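Local coordinates for uncharacterized protein (Sinorhizobium meliloti, PDB 4DNH) that is of unknown function but folds as a parallel eight-stranded TIM barrel and is probably related to the dihydrodipicolinate synthases, at residues E80-A85 against I187-G192; I153-S158 against R177-V182; R87-G92 against T320-T325; L276-A281 against R313-A318. One frame throughout, in Å; residues are numbered along the deposited sequence.

Overall arrangement
The four contacts belong to one TIM barrel. Interaction 1 spans its mouth, from the loop after strand 77-80 to strand 186-191; interaction 2, centred about 13 Å away, packs helix 168-181 on the outside of neighbouring strand 153-155. Interactions 3 and 4, about 12 Å apart between centres, involve helices 323-333 and 308-315, which follow the barrel in sequence and come back against loops that leave strands 77-80 and 273-276. Along the chain interaction 2 falls within the span of interaction 1, interaction 4 within that of interaction 3, and interactions 1 and 3 interleave. The later helices border the mouth, while interaction 2, about 26 Å from interaction 4 between centres, lies in the barrel's outer layer.

Interaction 1: E80-A85 against I187-G192; sequences ESMDTA and IIHWLG
Met82, present as selenomethionine, reaches across the barrel interior to the imidazole of His189. From CB the chain leaves with CG anti to the carbonyl carbon (chi1 -74°), then bends at both later torsions, which turns it toward strand 186-191. CG carries the chain to SE, which stands 5.5 Å from the centroid of the His189 ring, an oblique and rather long sulfur-aromatic type of approach. The terminal CE does the touching: it lies 3.4 Å from His189 ND1 and 3.6 Å from His189 CE1. A long, flexible, apolar chain suits this place, because it can bridge the 9.9 Å between the CA atoms of Met82 and His189. CB of Leu191 lies against one face of the imidazole, 3.7 Å above the His189 ring plane and toward its rim. Beside this pair, OD1 of Asp83 comes 3.9 Å from CD2 of Leu191, plain packing, while the other carboxylate oxygen, OD2, is hydrogen-bonded to the hydroxyl of Tyr323. The contact is buried at the C-terminal mouth of the TIM barrel, where the loop after strand 77-80 meets strand 186-191; Lys230 of strand 226-232 touches both Met82 and His189, and helix 93-108 backs Ser81.

Interaction 2: I153-S158 against R177-V182; sequences IILMAS and RVLSQV
Ile153 stands opposite Val182, and Leu155 opposite Leu179, so strand 153-155 and the end of helix 168-181 run in opposite senses. The paired CA atoms are 8.5 Å apart for Ile153 and Val182 and 9.3 Å for Leu155 and Leu179, a spacing that the side chains fill. Residues alternate in direction along a strand, and here Ile153 and Leu155 both aim at the helix.

Leu155 carries the larger share. With its CG anti to the backbone N (chi1 -170°) it extends outward and meets Val178 tip to tip: CD2 of Leu155 is 3.7 Å from CG1 of Val178, and CD1 of Leu155 sits 4.0 Å from the same methyl. Leu179 starts off to one side, yet its CD2 methyl reaches in, 4.3 Å from CD2 of Leu155. Nearer the start of the strand, CD1 of Ile153 and CG1 of Val182 also meet end on, at 4.2 Å. Leu179 spans further, onto Val186 and Ile188 of the next strand. Beta-branched valine and isoleucine suit the place, since they give broad, stiff methyl surfaces close to the backbone.

This is half of a beta-alpha-beta crossover, in which the helix lies outside the barrel between strands 153-155 and 186-191. At the helix end, the carbonyls of Leu179 and Val182 are taken by NZ of Lys225. No hydrogen bond joins the two segments themselves; the attachment is wholly hydrophobic, so it depends on burial and on the fit of methyl groups.

Interaction 3: R87-G92 against T320-T325; sequences RGMGLG and TRFYKT
Met89, a selenomethionine, has by far the largest buried surface here, lying over the start of helix 323-333 against Lys324, Arg321 and Phe322. Its CG is anti to the backbone N (chi1 -151°) and the chain runs nearly straight until it bends at the end. SE then lies 3.3 Å from NZ of Lys324, a close approach rather than a hydrogen bond, and CE lies 3.8 Å from CE1 of Phe322, the two side chains crossing at about a right angle. This residue is poorly ordered, so these contacts should be read loosely. The same selenium packs 4.2 Å from CB of Arg321.

Segment 87-92 belongs to the loop between strand 77-80 and helix 93-108, one of the beta-alpha loops that rim the C-terminal mouth of a TIM barrel. Gly88 and Gly90 flank Met89 with positive phi, which glycine tolerates most readily.

Lys324 folds back over its own helix start, and its NZ donates to O of Arg321 at 2.7 Å, in the carbonyl plane; a lysine fits because its long chain can carry an amine back that far. A water 3.0 Å from O of Arg87 also receives a weak bond from Lys324 NZ, linking the segments. Losing the amine to an alanine here would probably leave that carbonyl and the water without this donor and take away the neighbour of the Met89 selenium. CG of Arg321 covers the centre of one Phe322 face, 4.1 Å above it.

Interaction 4: L276-A281 against R313-A318; sequences LGIFDA and RHIFKA
Gly277, where the chain leaves strand 273-276, meets the rim of the Phe316 ring: its carbonyl carbon C lies 4.4 Å from CZ of Phe316, near the plane of the ring. With no side chain of its own, the glycine presents bare backbone to the aromatic edge; its N binds a glycerol, probably from the crystallisation liquor, that may mark a pocket.

Ile278 comes next and carries most of the contact on this side. Its N, hydrogen-bonded to OD1 of Asp257, lies 4.1 Å from CZ of Phe316, and its CB is 4.2 Å from CE1 of that ring. CG1 is anti to the backbone N (chi1 -176°), which takes the longer branch onward until CD1 of Ile278 faces CD1 of Ile315 at 4.4 Å. An isoleucine suits both tasks, its branched CB lying near the ring and its ethyl arm reaching the other isoleucine.

A turn later, Ala281 points its methyl toward the second segment from slightly further off, and it also packs on Val327 and Leu330 of helix 323-333. Across the contact, Phe316 stacks on Tyr323, while Ile315 leans on Leu358 of helix 352-364.

Strand 273-276 is the eighth of the barrel, and the short helix 278-281 precedes helix 283-294, a position reminiscent of the short extra helix found after the last strand in some TIM barrels; here Ile315 at the end of helix 308-315 and Phe316 just past it cover it beside the C-terminal mouth.

Interaction 1: E80-A85 against I187-G192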
loop_
_atom_site.group_PDB
_atom_site.type_symbol
_atom_site.label_atom_id
_atom_site.label_comp_id
_atom_site.label_asym_id
_atom_site.label_seq_id
_atom_site.Cartn_x
_atom_site.Cartn_y
_atom_site.Cartn_z
ATOM N N GLU A 80 -7.292 1.750 3.710
ATOM C CA GLU A 80 -7.235 3.190 3.887
ATOM C C GLU A 80 -6.293 3.699 4.932
ATOM O O GLU A 80 -6.129 3.101 6.007
ATOM C CB GLU A 80 -8.602 3.792 4.189
ATOM C CG GLU A 80 -9.289 4.369 2.971
ATOM C CD GLU A 80 -8.552 5.517 2.316
ATOM O OE1 GLU A 80 -7.317 5.691 2.481
ATOM O OE2 GLU A 80 -9.237 6.236 1.584
ATOM N N SER A 81 -5.725 4.855 4.597
ATOM C CA SER A 81 -4.845 5.574 5.468
ATOM C C SER A 81 -3.686 4.650 5.860
ATOM O O SER A 81 -3.248 4.614 7.002
ATOM C CB SER A 81 -5.626 6.100 6.678
ATOM O OG SER A 81 -6.576 7.071 6.279
HETATM N N MSE A 82 -3.196 3.914 4.876
HETATM C CA MSE A 82 -2.097 2.987 5.098
HETATM C C MSE A 82 -0.777 3.636 4.774
HETATM O O MSE A 82 -0.699 4.844 4.496
HETATM C CB MSE A 82 -2.377 1.744 4.251
HETATM C CG MSE A 82 -3.497 0.920 4.893
HETATM SE SE MSE A 82 -2.824 0.220 6.613
HETATM C CE MSE A 82 -1.591 -1.106 5.834
ATOM N N ASP A 83 0.284 2.840 4.801
ATOM C CA ASP A 83 1.609 3.352 4.516
ATOM C C ASP A 83 1.643 4.078 3.174
ATOM O O ASP A 83 2.314 5.080 3.051
ATOM C CB ASP A 83 2.638 2.223 4.531
ATOM C CG ASP A 83 4.051 2.740 4.511
ATOM O OD1 ASP A 83 4.548 3.146 5.584
ATOM O OD2 ASP A 83 4.662 2.757 3.417
ATOM N N THR A 84 0.912 3.583 2.176
ATOM C CA THR A 84 0.851 4.258 0.858
ATOM C C THR A 84 0.191 5.636 0.933
ATOM O O THR A 84 0.458 6.504 0.103
ATOM C CB THR A 84 0.132 3.408 -0.215
ATOM O OG1 THR A 84 0.718 2.109 -0.260
ATOM C CG2 THR A 84 0.270 4.027 -1.588
ATOM N N ALA A 85 -0.681 5.843 1.913
ATOM C CA ALA A 85 -1.343 7.152 2.040
ATOM C C ALA A 85 -0.471 8.049 2.894
ATOM O O ALA A 85 -0.903 9.095 3.342
ATOM C CB ALA A 85 -2.732 7.006 2.631
ATOM N N ILE A 187 -6.889 -7.340 10.298
ATOM C CA ILE A 187 -5.741 -7.726 9.508
ATOM C C ILE A 187 -4.514 -7.106 10.167
ATOM O O ILE A 187 -4.389 -5.882 10.227
ATOM C CB ILE A 187 -5.830 -7.217 8.057
ATOM C CG1 ILE A 187 -6.983 -7.884 7.321
ATOM C CG2 ILE A 187 -4.512 -7.463 7.328
ATOM C CD1 ILE A 187 -7.321 -7.212 6.007
ATOM N N ILE A 188 -3.624 -7.953 10.670
ATOM C CA ILE A 188 -2.432 -7.501 11.363
ATOM C C ILE A 188 -1.366 -7.119 10.355
ATOM O O ILE A 188 -1.106 -7.830 9.382
ATOM C CB ILE A 188 -1.890 -8.576 12.327
ATOM C CG1 ILE A 188 -2.840 -8.735 13.517
ATOM C CG2 ILE A 188 -0.481 -8.223 12.795
ATOM C CD1 ILE A 188 -2.383 -9.738 14.553
ATOM N N HIS A 189 -0.736 -5.985 10.597
ATOM C CA HIS A 189 0.275 -5.510 9.692
ATOM C C HIS A 189 1.658 -5.531 10.303
ATOM O O HIS A 189 1.933 -4.867 11.305
ATOM C CB HIS A 189 -0.109 -4.141 9.189
ATOM C CG HIS A 189 0.793 -3.616 8.112
ATOM N ND1 HIS A 189 0.870 -2.312 7.816
ATOM C CD2 HIS A 189 1.682 -4.273 7.261
ATOM C CE1 HIS A 189 1.759 -2.136 6.824
ATOM N NE2 HIS A 189 2.251 -3.339 6.484
ATOM N N TRP A 190 2.522 -6.346 9.700
ATOM C CA TRP A 190 3.945 -6.365 9.993
ATOM C C TRP A 190 4.673 -5.571 8.936
ATOM O O TRP A 190 4.944 -6.063 7.841
ATOM C CB TRP A 190 4.439 -7.797 10.036
ATOM C CG TRP A 190 5.849 -7.922 10.536
ATOM C CD1 TRP A 190 6.729 -6.894 10.870
ATOM C CD2 TRP A 190 6.616 -9.156 10.727
ATOM N NE1 TRP A 190 7.938 -7.396 11.257
ATOM C CE2 TRP A 190 7.938 -8.748 11.195
ATOM C CE3 TRP A 190 6.343 -10.507 10.573
ATOM C CZ2 TRP A 190 8.934 -9.675 11.491
ATOM C CZ3 TRP A 190 7.349 -11.434 10.875
ATOM C CH2 TRP A 190 8.613 -11.025 11.321
ATOM N N LEU A 191 4.970 -4.313 9.264
ATOM C CA LEU A 191 5.633 -3.364 8.377
ATOM C C LEU A 191 7.145 -3.382 8.639
ATOM O O LEU A 191 7.571 -3.105 9.758
ATOM C CB LEU A 191 5.068 -1.965 8.659
ATOM C CG LEU A 191 5.387 -0.711 7.823
ATOM C CD1 LEU A 191 5.050 -0.906 6.352
ATOM C CD2 LEU A 191 4.624 0.482 8.381
ATOM N N GLY A 192 7.945 -3.702 7.623
ATOM C CA GLY A 192 9.414 -3.764 7.773
ATOM C C GLY A 192 10.129 -2.417 7.894
ATOM O O GLY A 192 9.561 -1.370 7.570
#

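Interaction 2: I153-S158 against R177-V182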
loop_
_atom_site.group_PDB
_atom_site.type_symbol
_atom_site.label_atom_id
_atom_site.label_comp_id
_atom_site.label_asym_id
_atom_site.label_seq_id
_atom_site.Cartn_x
_atom_site.Cartn_y
_atom_site.Cartn_z
ATOM N N ILE A 153 -10.862 -3.018 10.721
ATOM C CA ILE A 153 -9.549 -2.508 11.085
ATOM C C ILE A 153 -8.404 -3.285 10.448
ATOM O O ILE A 153 -8.467 -4.508 10.317
ATOM C CB ILE A 153 -9.364 -2.557 12.621
ATOM C CG1 ILE A 153 -10.140 -1.424 13.292
ATOM C CG2 ILE A 153 -7.885 -2.482 13.018
ATOM C CD1 ILE A 153 -11.487 -1.857 13.792
ATOM N N ILE A 154 -7.374 -2.552 10.035
ATOM C CA ILE A 154 -6.073 -3.118 9.733
ATOM C C ILE A 154 -5.200 -2.639 10.872
ATOM O O ILE A 154 -4.997 -1.439 11.033
ATOM C CB ILE A 154 -5.474 -2.579 8.427
ATOM C CG1 ILE A 154 -6.298 -3.042 7.234
ATOM C CG2 ILE A 154 -4.035 -3.064 8.275
ATOM C CD1 ILE A 154 -5.997 -2.289 5.958
ATOM N N LEU A 155 -4.714 -3.568 11.682
ATOM C CA LEU A 155 -4.030 -3.196 12.900
ATOM C C LEU A 155 -2.558 -2.926 12.610
ATOM O O LEU A 155 -1.778 -3.843 12.339
ATOM C CB LEU A 155 -4.214 -4.269 13.965
ATOM C CG LEU A 155 -3.757 -3.917 15.374
ATOM C CD1 LEU A 155 -4.536 -2.725 15.896
ATOM C CD2 LEU A 155 -3.933 -5.118 16.284
HETATM N N MSE A 156 -2.194 -1.649 12.658
HETATM C CA MSE A 156 -0.861 -1.212 12.257
HETATM C C MSE A 156 0.143 -1.409 13.363
HETATM O O MSE A 156 -0.219 -1.468 14.555
HETATM C CB MSE A 156 -0.956 0.248 11.824
HETATM C CG MSE A 156 -1.635 0.303 10.456
HETATM SE SE MSE A 156 -1.838 2.183 9.897
HETATM C CE MSE A 156 -0.194 2.369 8.816
ATOM N N ALA A 157 1.410 -1.534 12.973
ATOM C CA ALA A 157 2.504 -1.640 13.925
ATOM C C ALA A 157 2.696 -0.285 14.584
ATOM O O ALA A 157 2.328 0.739 14.014
ATOM C CB ALA A 157 3.774 -2.088 13.230
ATOM N N SER A 158 3.254 -0.287 15.787
ATOM C CA SER A 158 3.299 0.900 16.625
ATOM C C SER A 158 4.738 1.366 16.922
ATOM O O SER A 158 5.567 0.607 17.453
ATOM C CB SER A 158 2.497 0.633 17.907
ATOM O OG SER A 158 2.902 1.433 19.006
ATOM N N ARG A 177 -4.548 -7.619 24.773
ATOM C CA ARG A 177 -5.637 -6.729 25.152
ATOM C C ARG A 177 -6.338 -6.161 23.922
ATOM O O ARG A 177 -7.559 -6.248 23.802
ATOM C CB ARG A 177 -5.190 -5.617 26.109
ATOM C CG ARG A 177 -6.370 -4.971 26.846
ATOM C CD ARG A 177 -6.011 -4.492 28.246
ATOM N NE ARG A 177 -5.612 -5.596 29.120
ATOM C CZ ARG A 177 -5.005 -5.457 30.300
ATOM N NH1 ARG A 177 -4.712 -4.248 30.769
ATOM N NH2 ARG A 177 -4.685 -6.533 31.016
ATOM N N VAL A 178 -5.556 -5.606 23.004
ATOM C CA VAL A 178 -6.087 -5.038 21.773
ATOM C C VAL A 178 -7.026 -6.016 21.052
ATOM O O VAL A 178 -8.188 -5.676 20.799
ATOM C CB VAL A 178 -4.961 -4.533 20.835
ATOM C CG1 VAL A 178 -5.519 -4.143 19.473
ATOM C CG2 VAL A 178 -4.237 -3.343 21.455
ATOM N N LEU A 179 -6.544 -7.226 20.767
ATOM C CA LEU A 179 -7.313 -8.186 19.968
ATOM C C LEU A 179 -8.526 -8.783 20.667
ATOM O O LEU A 179 -9.503 -9.126 20.010
ATOM C CB LEU A 179 -6.431 -9.307 19.423
ATOM C CG LEU A 179 -5.510 -8.963 18.254
ATOM C CD1 LEU A 179 -4.522 -10.097 18.011
ATOM C CD2 LEU A 179 -6.314 -8.655 16.992
ATOM N N SER A 180 -8.468 -8.918 21.989
ATOM C CA SER A 180 -9.637 -9.385 22.731
ATOM C C SER A 180 -10.702 -8.294 22.815
ATOM O O SER A 180 -11.857 -8.579 23.128
ATOM C CB SER A 180 -9.254 -9.880 24.129
ATOM O OG SER A 180 -8.843 -8.804 24.949
ATOM N N GLN A 181 -10.317 -7.052 22.519
ATOM C CA GLN A 181 -11.244 -5.927 22.592
ATOM C C GLN A 181 -11.723 -5.360 21.248
ATOM O O GLN A 181 -12.580 -4.473 21.220
ATOM C CB GLN A 181 -10.674 -4.822 23.473
ATOM C CG GLN A 181 -10.917 -5.070 24.949
ATOM C CD GLN A 181 -10.735 -3.820 25.783
ATOM O OE1 GLN A 181 -11.309 -2.769 25.484
ATOM N NE2 GLN A 181 -9.931 -3.926 26.840
ATOM N N VAL A 182 -11.186 -5.861 20.137
ATOM C CA VAL A 182 -11.687 -5.457 18.818
ATOM C C VAL A 182 -13.083 -6.050 18.675
ATOM O O VAL A 182 -13.407 -7.026 19.343
ATOM C CB VAL A 182 -10.798 -5.948 17.650
ATOM C CG1 VAL A 182 -11.048 -5.119 16.398
ATOM C CG2 VAL A 182 -9.335 -5.840 18.002
#

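Interaction 3: R87-G92 against T320-T325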
loop_
_atom_site.group_PDB
_atom_site.type_symbol
_atom_site.label_atom_id
_atom_site.label_comp_id
_atom_site.label_asym_id
_atom_site.label_seq_id
_atom_site.Cartn_x
_atom_site.Cartn_y
_atom_site.Cartn_z
ATOM N N ARG A 87 0.860 7.562 5.813
ATOM C CA ARG A 87 0.631 7.421 7.250
ATOM C C ARG A 87 1.961 7.406 8.012
ATOM O O ARG A 87 2.908 6.710 7.615
ATOM C CB ARG A 87 -0.132 6.117 7.511
ATOM C CG ARG A 87 -0.676 5.961 8.928
ATOM C CD ARG A 87 -1.948 6.778 9.119
ATOM N NE ARG A 87 -2.582 6.487 10.392
ATOM C CZ ARG A 87 -3.592 5.639 10.567
ATOM N NH1 ARG A 87 -4.069 5.452 11.790
ATOM N NH2 ARG A 87 -4.133 4.977 9.535
ATOM N N GLY A 88 2.040 8.176 9.095
ATOM C CA GLY A 88 3.279 8.250 9.901
ATOM C C GLY A 88 4.448 9.012 9.274
ATOM O O GLY A 88 5.445 9.268 9.945
HETATM N N MSE A 89 4.319 9.383 7.996
HETATM C CA MSE A 89 5.387 10.014 7.218
HETATM C C MSE A 89 4.786 11.113 6.349
HETATM O O MSE A 89 4.987 11.161 5.120
HETATM C CB MSE A 89 6.107 8.916 6.419
HETATM C CG MSE A 89 7.581 9.268 6.155
HETATM SE SE MSE A 89 8.405 8.046 4.823
HETATM C CE MSE A 89 8.842 9.273 3.341
ATOM N N GLY A 90 4.036 12.008 6.989
ATOM C CA GLY A 90 3.326 13.075 6.290
ATOM C C GLY A 90 1.835 13.180 6.603
ATOM O O GLY A 90 1.270 14.281 6.623
ATOM N N LEU A 91 1.182 12.043 6.827
ATOM C CA LEU A 91 -0.245 12.038 7.109
ATOM C C LEU A 91 -0.479 11.797 8.590
ATOM O O LEU A 91 -0.372 10.679 9.054
ATOM C CB LEU A 91 -0.953 10.977 6.261
ATOM C CG LEU A 91 -2.487 11.037 6.311
ATOM C CD1 LEU A 91 -2.986 12.141 5.408
ATOM C CD2 LEU A 91 -3.141 9.724 5.923
ATOM N N GLY A 92 -0.772 12.849 9.344
ATOM C CA GLY A 92 -1.019 12.687 10.774
ATOM C C GLY A 92 -2.300 11.904 11.047
ATOM O O GLY A 92 -3.096 11.618 10.129
ATOM N N THR A 320 13.639 2.608 -0.287
ATOM C CA THR A 320 12.298 2.097 -0.548
ATOM C C THR A 320 11.146 2.933 0.015
ATOM O O THR A 320 10.041 2.924 -0.545
ATOM C CB THR A 320 12.217 0.641 -0.078
ATOM O OG1 THR A 320 13.064 -0.127 -0.922
ATOM C CG2 THR A 320 10.812 0.080 -0.197
ATOM N N ARG A 321 11.405 3.667 1.093
ATOM C CA ARG A 321 10.356 4.456 1.728
ATOM C C ARG A 321 9.769 5.542 0.800
ATOM O O ARG A 321 8.738 6.149 1.115
ATOM C CB ARG A 321 10.821 5.030 3.070
ATOM C CG ARG A 321 11.961 6.047 3.010
ATOM C CD ARG A 321 12.381 6.426 4.424
ATOM N NE ARG A 321 13.505 7.372 4.481
ATOM C CZ ARG A 321 14.776 7.055 4.216
ATOM N NH1 ARG A 321 15.095 5.827 3.840
ATOM N NH2 ARG A 321 15.730 7.975 4.287
ATOM N N PHE A 322 10.408 5.754 -0.350
ATOM C CA PHE A 322 9.999 6.804 -1.287
ATOM C C PHE A 322 9.202 6.253 -2.448
ATOM O O PHE A 322 8.911 6.974 -3.397
ATOM C CB PHE A 322 11.207 7.612 -1.796
ATOM C CG PHE A 322 11.938 8.369 -0.707
ATOM C CD1 PHE A 322 11.243 9.183 0.185
ATOM C CD2 PHE A 322 13.318 8.259 -0.570
ATOM C CE1 PHE A 322 11.910 9.869 1.196
ATOM C CE2 PHE A 322 13.985 8.939 0.445
ATOM C CZ PHE A 322 13.278 9.743 1.332
ATOM N N TYR A 323 8.823 4.984 -2.366
ATOM C CA TYR A 323 7.965 4.390 -3.387
ATOM C C TYR A 323 6.710 5.199 -3.676
ATOM O O TYR A 323 6.226 5.203 -4.804
ATOM C CB TYR A 323 7.576 2.961 -3.018
ATOM C CG TYR A 323 6.539 2.828 -1.931
ATOM C CD1 TYR A 323 6.916 2.723 -0.596
ATOM C CD2 TYR A 323 5.180 2.744 -2.239
ATOM C CE1 TYR A 323 5.958 2.572 0.406
ATOM C CE2 TYR A 323 4.227 2.591 -1.249
ATOM C CZ TYR A 323 4.625 2.520 0.066
ATOM O OH TYR A 323 3.700 2.371 1.052
ATOM N N LYS A 324 6.195 5.901 -2.670
ATOM C CA LYS A 324 4.924 6.590 -2.829
ATOM C C LYS A 324 5.018 7.645 -3.912
ATOM O O LYS A 324 4.035 7.955 -4.601
ATOM C CB LYS A 324 4.468 7.191 -1.511
ATOM C CG LYS A 324 4.448 6.178 -0.378
ATOM C CD LYS A 324 4.957 6.843 0.870
ATOM C CE LYS A 324 5.333 5.846 1.924
ATOM N NZ LYS A 324 6.517 6.416 2.596
ATOM N N THR A 325 6.225 8.165 -4.080
ATOM C CA THR A 325 6.499 9.090 -5.141
ATOM C C THR A 325 6.249 8.505 -6.532
ATOM O O THR A 325 5.600 9.149 -7.362
ATOM C CB THR A 325 7.914 9.637 -4.984
ATOM O OG1 THR A 325 8.034 10.135 -3.647
ATOM C CG2 THR A 325 8.202 10.748 -6.002
HETATM O O HOH W 1 4.351 6.138 5.063
#

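Interaction 4: L276-A281 against R313-A318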
loop_
_atom_site.group_PDB
_atom_site.type_symbol
_atom_site.label_atom_id
_atom_site.label_comp_id
_atom_site.label_asym_id
_atom_site.label_seq_id
_atom_site.Cartn_x
_atom_site.Cartn_y
_atom_site.Cartn_z
ATOM N N LEU A 276 -1.595 -4.460 -1.324
ATOM C CA LEU A 276 -0.403 -3.951 -1.982
ATOM C C LEU A 276 -0.528 -2.492 -2.384
ATOM O O LEU A 276 -1.544 -2.077 -2.955
ATOM C CB LEU A 276 -0.137 -4.776 -3.246
ATOM C CG LEU A 276 0.371 -6.201 -3.057
ATOM C CD1 LEU A 276 0.131 -7.008 -4.325
ATOM C CD2 LEU A 276 1.844 -6.196 -2.692
ATOM N N GLY A 277 0.525 -1.721 -2.117
ATOM C CA GLY A 277 0.651 -0.373 -2.667
ATOM C C GLY A 277 0.834 -0.394 -4.182
ATOM O O GLY A 277 0.427 0.541 -4.856
ATOM N N ILE A 278 1.429 -1.459 -4.731
ATOM C CA ILE A 278 1.590 -1.537 -6.188
ATOM C C ILE A 278 0.235 -1.682 -6.911
ATOM O O ILE A 278 0.071 -1.210 -8.034
ATOM C CB ILE A 278 2.637 -2.607 -6.639
ATOM C CG1 ILE A 278 2.844 -2.598 -8.165
ATOM C CG2 ILE A 278 2.242 -4.011 -6.198
ATOM C CD1 ILE A 278 3.515 -1.357 -8.706
ATOM N N PHE A 279 -0.737 -2.314 -6.260
ATOM C CA PHE A 279 -2.057 -2.488 -6.860
ATOM C C PHE A 279 -2.795 -1.175 -7.074
ATOM O O PHE A 279 -3.684 -1.081 -7.912
ATOM C CB PHE A 279 -2.883 -3.477 -6.055
ATOM C CG PHE A 279 -2.630 -4.905 -6.440
ATOM C CD1 PHE A 279 -1.585 -5.227 -7.304
ATOM C CD2 PHE A 279 -3.404 -5.920 -5.920
ATOM C CE1 PHE A 279 -1.342 -6.526 -7.666
ATOM C CE2 PHE A 279 -3.167 -7.230 -6.274
ATOM C CZ PHE A 279 -2.135 -7.538 -7.151
ATOM N N ASP A 280 -2.405 -0.165 -6.310
ATOM C CA ASP A 280 -2.846 1.185 -6.537
ATOM C C ASP A 280 -2.329 1.643 -7.923
ATOM O O ASP A 280 -3.132 1.944 -8.823
ATOM C CB ASP A 280 -2.338 2.067 -5.382
ATOM C CG ASP A 280 -2.422 3.562 -5.680
ATOM O OD1 ASP A 280 -2.283 3.978 -6.858
ATOM O OD2 ASP A 280 -2.604 4.327 -4.712
ATOM N N ALA A 281 -1.004 1.654 -8.098
ATOM C CA ALA A 281 -0.369 2.133 -9.335
ATOM C C ALA A 281 -0.692 1.341 -10.615
ATOM O O ALA A 281 -0.688 1.911 -11.719
ATOM C CB ALA A 281 1.137 2.234 -9.144
ATOM N N ARG A 313 9.464 -3.222 -9.024
ATOM C CA ARG A 313 10.763 -3.264 -8.383
ATOM C C ARG A 313 11.480 -1.929 -8.505
ATOM O O ARG A 313 12.207 -1.522 -7.598
ATOM C CB ARG A 313 11.597 -4.386 -8.974
ATOM C CG ARG A 313 11.008 -5.735 -8.610
ATOM C CD ARG A 313 11.612 -6.892 -9.371
ATOM N NE ARG A 313 11.097 -8.122 -8.786
ATOM C CZ ARG A 313 11.441 -9.349 -9.157
ATOM N NH1 ARG A 313 12.319 -9.541 -10.136
ATOM N NH2 ARG A 313 10.894 -10.382 -8.542
ATOM N N HIS A 314 11.243 -1.234 -9.614
ATOM C CA HIS A 314 11.820 0.083 -9.831
ATOM C C HIS A 314 11.197 1.115 -8.915
ATOM O O HIS A 314 11.906 1.894 -8.269
ATOM C CB HIS A 314 11.707 0.482 -11.295
ATOM C CG HIS A 314 12.187 1.889 -11.575
ATOM N ND1 HIS A 314 13.500 2.197 -11.715
ATOM C CD2 HIS A 314 11.479 3.087 -11.730
ATOM C CE1 HIS A 314 13.628 3.518 -11.955
ATOM N NE2 HIS A 314 12.391 4.064 -11.965
ATOM N N ILE A 315 9.867 1.112 -8.842
ATOM C CA ILE A 315 9.134 2.032 -7.987
ATOM C C ILE A 315 9.518 1.868 -6.518
ATOM O O ILE A 315 9.631 2.873 -5.787
ATOM C CB ILE A 315 7.614 1.901 -8.170
ATOM C CG1 ILE A 315 7.213 2.440 -9.556
ATOM C CG2 ILE A 315 6.877 2.668 -7.070
ATOM C CD1 ILE A 315 5.753 2.215 -9.933
ATOM N N PHE A 316 9.752 0.623 -6.100
ATOM C CA PHE A 316 10.084 0.333 -4.702
ATOM C C PHE A 316 11.575 0.189 -4.425
ATOM O O PHE A 316 11.965 -0.334 -3.377
ATOM C CB PHE A 316 9.365 -0.924 -4.228
ATOM C CG PHE A 316 7.897 -0.726 -3.988
ATOM C CD1 PHE A 316 7.017 -0.576 -5.057
ATOM C CD2 PHE A 316 7.395 -0.704 -2.697
ATOM C CE1 PHE A 316 5.661 -0.404 -4.839
ATOM C CE2 PHE A 316 6.049 -0.530 -2.464
ATOM C CZ PHE A 316 5.177 -0.378 -3.538
ATOM N N LYS A 317 12.414 0.655 -5.340
ATOM C CA LYS A 317 13.840 0.467 -5.143
ATOM C C LYS A 317 14.420 1.332 -4.026
ATOM O O LYS A 317 13.837 2.365 -3.650
ATOM C CB LYS A 317 14.617 0.614 -6.448
ATOM C CG LYS A 317 15.039 2.001 -6.838
ATOM C CD LYS A 317 15.636 1.874 -8.218
ATOM C CE LYS A 317 16.897 2.690 -8.360
ATOM N NZ LYS A 317 17.550 2.312 -9.639
ATOM N N ALA A 318 15.551 0.876 -3.490
ATOM C CA ALA A 318 16.240 1.570 -2.409
ATOM C C ALA A 318 16.609 3.010 -2.822
ATOM O O ALA A 318 17.108 3.221 -3.932
ATOM C CB ALA A 318 17.470 0.781 -2.000
#